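Local coordinates for carbohydrate binding family 6 (Clostridium thermocellum, PDB 5A8C), which is an alpha-L-arabinofuranosidase of glycoside hydrolase family 43, which probably cleaves terminal arabinofuranosyl residues from arabinose-containing polysaccharides, at residues D261-N266 / H283-A288. Residues are numbered along the deposited sequence; the frame is centred on the assembly and turned at random.
Sequences DNYSNN and HNRTVA
Arg285 N donates to Asp261 O at 2.8 Å, the one backbone-to-backbone hydrogen bond between these segments, made where strand 277-284 gives way to helix 286-291. In the five-bladed beta-propeller of family 43, this joins a loop to the end of strand 277-284: residues 261-266 belong to the connection between strands 250-256 and 270-274 and fold back over the Arg285 side chain. That side chain runs extended from CG to NE beneath the loop, and its NH1 and NH2 hold Asn266 end-on. Arg285 NH2 reaches Asn266 OD1 at 2.9 Å, while NH1 shares that oxygen and also donates to Asn266 O; both nitrogens come to OD1 from the same face of the amide. Arg285 NH1 bonds to Asn262 OD1 as well, 2.8 Å away and exactly in the guanidinium plane, though the two flat groups are turned 55° apart. Asn265 lays its CB over the centre of one guanidinium face, and its OD1 accepts from Asn266 N at 2.7 Å. Arg285 NE and NH2 also donate to the backbone carbonyls of Pro295 and Val296, which together with the Asn262 and Asn266 bonds limits rotation of the group. Tyr263 meets the aliphatic part of Arg285, whose CB lies 3.9 Å from Tyr263 CD1 at the ring edge, near its plane. At the helix start, Asp261 OD2 sits 2.7 Å from Thr286 OG1, a hydroxyl also within reach of Gln290 OE1. A Tris molecule, probably from the crystallisation liquor, lies about 4 Å from the Asn266 side chain and may mark a pocket. Asn266 O collects three donors: Arg285 NH1, Asn262 ND2 on a nearly straight bond (177°), and His283 NE2, which approaches at 3.0 Å from above the carbonyl plane.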
ATOM      1  N   ASP A 261     -10.512  16.908   2.179  1.00  7.19           N
ATOM      2  CA  ASP A 261     -11.533  16.260   1.374  1.00  7.40           C
ATOM      3  C   ASP A 261     -11.533  14.752   1.513  1.00  6.58           C
ATOM      4  O   ASP A 261     -11.658  14.022   0.522  1.00  6.99           O
ATOM      5  CB  ASP A 261     -11.430  16.673  -0.103  1.00  8.26           C
ATOM      6  CG  ASP A 261     -11.613  18.152  -0.368  1.00  9.17           C
ATOM      7  OD1 ASP A 261     -12.138  18.872   0.526  1.00 11.13           O
ATOM      8  OD2 ASP A 261     -11.285  18.593  -1.482  1.00 10.56           O
ATOM      9  N   ASN A 262     -11.452  14.279   2.765  1.00  6.70           N
ATOM     10  CA  ASN A 262     -11.425  12.865   3.024  1.00  6.32           C
ATOM     11  C   ASN A 262     -12.553  12.341   3.866  1.00  6.36           C
ATOM     12  O   ASN A 262     -12.587  11.121   4.152  1.00  6.89           O
ATOM     13  CB  ASN A 262     -10.071  12.399   3.548  1.00  6.61           C
ATOM     14  CG  ASN A 262      -9.848  10.935   3.315  1.00  5.97           C
ATOM     15  OD1 ASN A 262      -9.998  10.455   2.176  1.00  6.13           O
ATOM     16  ND2 ASN A 262      -9.457  10.206   4.327  1.00  6.51           N
ATOM     17  N   TYR A 263     -13.462  13.190   4.348  1.00  7.16           N
ATOM     18  CA  TYR A 263     -14.709  12.730   4.968  1.00  7.75           C
ATOM     19  C   TYR A 263     -14.463  11.831   6.188  1.00  7.26           C
ATOM     20  O   TYR A 263     -15.265  10.963   6.502  1.00  8.66           O
ATOM     21  CB  TYR A 263     -15.625  12.060   3.965  1.00  8.05           C
ATOM     22  CG  TYR A 263     -16.055  12.956   2.833  1.00  8.47           C
ATOM     23  CD1 TYR A 263     -15.285  13.100   1.697  1.00  8.63           C
ATOM     24  CD2 TYR A 263     -17.250  13.657   2.897  1.00  9.47           C
ATOM     25  CE1 TYR A 263     -15.690  13.903   0.633  1.00  9.99           C
ATOM     26  CE2 TYR A 263     -17.651  14.486   1.860  1.00 10.97           C
ATOM     27  CZ  TYR A 263     -16.880  14.554   0.724  1.00 11.21           C
ATOM     28  OH  TYR A 263     -17.285  15.325  -0.347  1.00 14.81           O
ATOM     29  N   SER A 264     -13.370  12.103   6.911  1.00  7.39           N
ATOM     30  CA  SER A 264     -13.041  11.344   8.136  1.00  7.58           C
ATOM     31  C   SER A 264     -13.023   9.852   7.907  1.00  7.29           C
ATOM     32  O   SER A 264     -13.317   9.058   8.790  1.00  8.93           O
ATOM     33  CB  SER A 264     -13.973  11.703   9.293  1.00  8.70           C
ATOM     34  OG  SER A 264     -13.882  13.104   9.539  1.00 10.91           O
ATOM     35  N   ASN A 265     -12.594   9.441   6.705  1.00  6.97           N
ATOM     36  CA  ASN A 265     -12.601   8.038   6.327  1.00  6.78           C
ATOM     37  C   ASN A 265     -11.177   7.483   6.218  1.00  5.90           C
ATOM     38  O   ASN A 265     -10.236   8.053   6.760  1.00  6.58           O
ATOM     39  CB  ASN A 265     -13.467   7.839   5.091  1.00  7.97           C
ATOM     40  CG  ASN A 265     -14.173   6.463   5.098  1.00  9.71           C
ATOM     41  OD1 ASN A 265     -13.529   5.367   5.068  1.00 11.48           O
ATOM     42  ND2 ASN A 265     -15.470   6.492   5.091  1.00 10.73           N
ATOM     43  N   ASN A 266     -11.019   6.342   5.565  1.00  5.65           N
ATOM     44  CA  ASN A 266      -9.746   5.675   5.589  1.00  5.59           C
ATOM     45  C   ASN A 266      -8.646   6.438   4.878  1.00  4.95           C
ATOM     46  O   ASN A 266      -8.857   7.320   4.024  1.00  5.41           O
ATOM     47  CB  ASN A 266      -9.853   4.219   5.143  1.00  6.05           C
ATOM     48  CG  ASN A 266     -10.515   4.035   3.801  1.00  5.65           C
ATOM     49  OD1 ASN A 266     -10.397   4.895   2.898  1.00  5.91           O
ATOM     50  ND2 ASN A 266     -11.271   2.959   3.665  1.00  6.53           N
ATOM     51  N   HIS A 283      -4.304   8.684  -0.606  1.00  5.01           N
ATOM     52  CA  HIS A 283      -5.572   8.974  -1.281  1.00  4.96           C
ATOM     53  C   HIS A 283      -6.405   9.955  -0.506  1.00  5.12           C
ATOM     54  O   HIS A 283      -6.289  10.144   0.716  1.00  5.42           O
ATOM     55  CB  HIS A 283      -6.391   7.676  -1.613  1.00  5.38           C
ATOM     56  CG  HIS A 283      -6.898   6.917  -0.433  1.00  5.04           C
ATOM     57  ND1 HIS A 283      -6.620   5.589  -0.263  1.00  5.27           N
ATOM     58  CD2 HIS A 283      -7.734   7.321   0.570  1.00  5.29           C
ATOM     59  CE1 HIS A 283      -7.228   5.223   0.830  1.00  5.49           C
ATOM     60  NE2 HIS A 283      -7.903   6.224   1.374  1.00  5.44           N
ATOM     61  N   ASN A 284      -7.325  10.612  -1.238  1.00  5.19           N
ATOM     62  CA  ASN A 284      -8.394  11.364  -0.616  1.00  5.38           C
ATOM     63  C   ASN A 284      -9.634  11.202  -1.467  1.00  5.30           C
ATOM     64  O   ASN A 284      -9.746  10.240  -2.233  1.00  5.59           O
ATOM     65  CB  ASN A 284      -8.002  12.823  -0.303  1.00  5.86           C
ATOM     66  CG  ASN A 284      -7.892  13.733  -1.494  1.00  5.89           C
ATOM     67  OD1 ASN A 284      -8.037  13.294  -2.632  1.00  6.80           O
ATOM     68  ND2 ASN A 284      -7.624  14.992  -1.223  1.00  7.45           N
ATOM     69  N   ARG A 285     -10.615  12.076  -1.263  1.00  5.82           N
ATOM     70  CA  ARG A 285     -11.919  11.986  -1.945  1.00  5.95           C
ATOM     71  C   ARG A 285     -12.301  13.290  -2.626  1.00  6.10           C
ATOM     72  O   ARG A 285     -13.461  13.626  -2.720  1.00  7.21           O
ATOM     73  CB  ARG A 285     -12.963  11.464  -0.968  1.00  6.52           C
ATOM     74  CG  ARG A 285     -12.691  10.016  -0.549  1.00  6.83           C
ATOM     75  CD  ARG A 285     -13.198   9.684   0.855  1.00  6.72           C
ATOM     76  NE  ARG A 285     -13.302   8.259   1.070  1.00  6.45           N
ATOM     77  CZ  ARG A 285     -12.436   7.472   1.727  1.00  5.75           C
ATOM     78  NH1 ARG A 285     -11.283   7.924   2.210  1.00  5.90           N
ATOM     79  NH2 ARG A 285     -12.757   6.216   1.907  1.00  6.75           N
ATOM     80  N   THR A 286     -11.276  14.030  -3.121  1.00  6.15           N
ATOM     81  CA  THR A 286     -11.535  15.315  -3.729  1.00  6.78           C
ATOM     82  C   THR A 286     -12.265  15.208  -5.051  1.00  7.25           C
ATOM     83  O   THR A 286     -13.084  16.093  -5.394  1.00  8.79           O
ATOM     84  CB  THR A 286     -10.284  16.151  -3.821  1.00  7.96           C
ATOM     85  OG1 THR A 286     -10.663  17.537  -3.928  1.00 10.22           O
ATOM     86  CG2 THR A 286      -9.398  15.766  -4.920  1.00  8.83           C
ATOM     87  N   VAL A 287     -11.988  14.201  -5.880  1.00  7.05           N
ATOM     88  CA  VAL A 287     -12.701  14.041  -7.140  1.00  8.24           C
ATOM     89  C   VAL A 287     -14.171  13.818  -6.917  1.00  8.21           C
ATOM     90  O   VAL A 287     -15.042  14.477  -7.525  1.00  9.95           O
ATOM     91  CB  VAL A 287     -12.051  12.965  -8.036  1.00  8.74           C
ATOM     92  CG1 VAL A 287     -12.885  12.728  -9.309  1.00 10.14           C
ATOM     93  CG2 VAL A 287     -10.601  13.303  -8.361  1.00  9.09           C
ATOM     94  N   ALA A 288     -14.472  12.880  -6.024  1.00  7.87           N
ATOM     95  CA  ALA A 288     -15.876  12.642  -5.663  1.00  8.59           C
ATOM     96  C   ALA A 288     -16.514  13.909  -5.111  1.00  9.11           C
ATOM     97  O   ALA A 288     -17.656  14.242  -5.472  1.00 10.87           O
ATOM     98  CB  ALA A 288     -15.947  11.517  -4.665  1.00  8.91           C
TER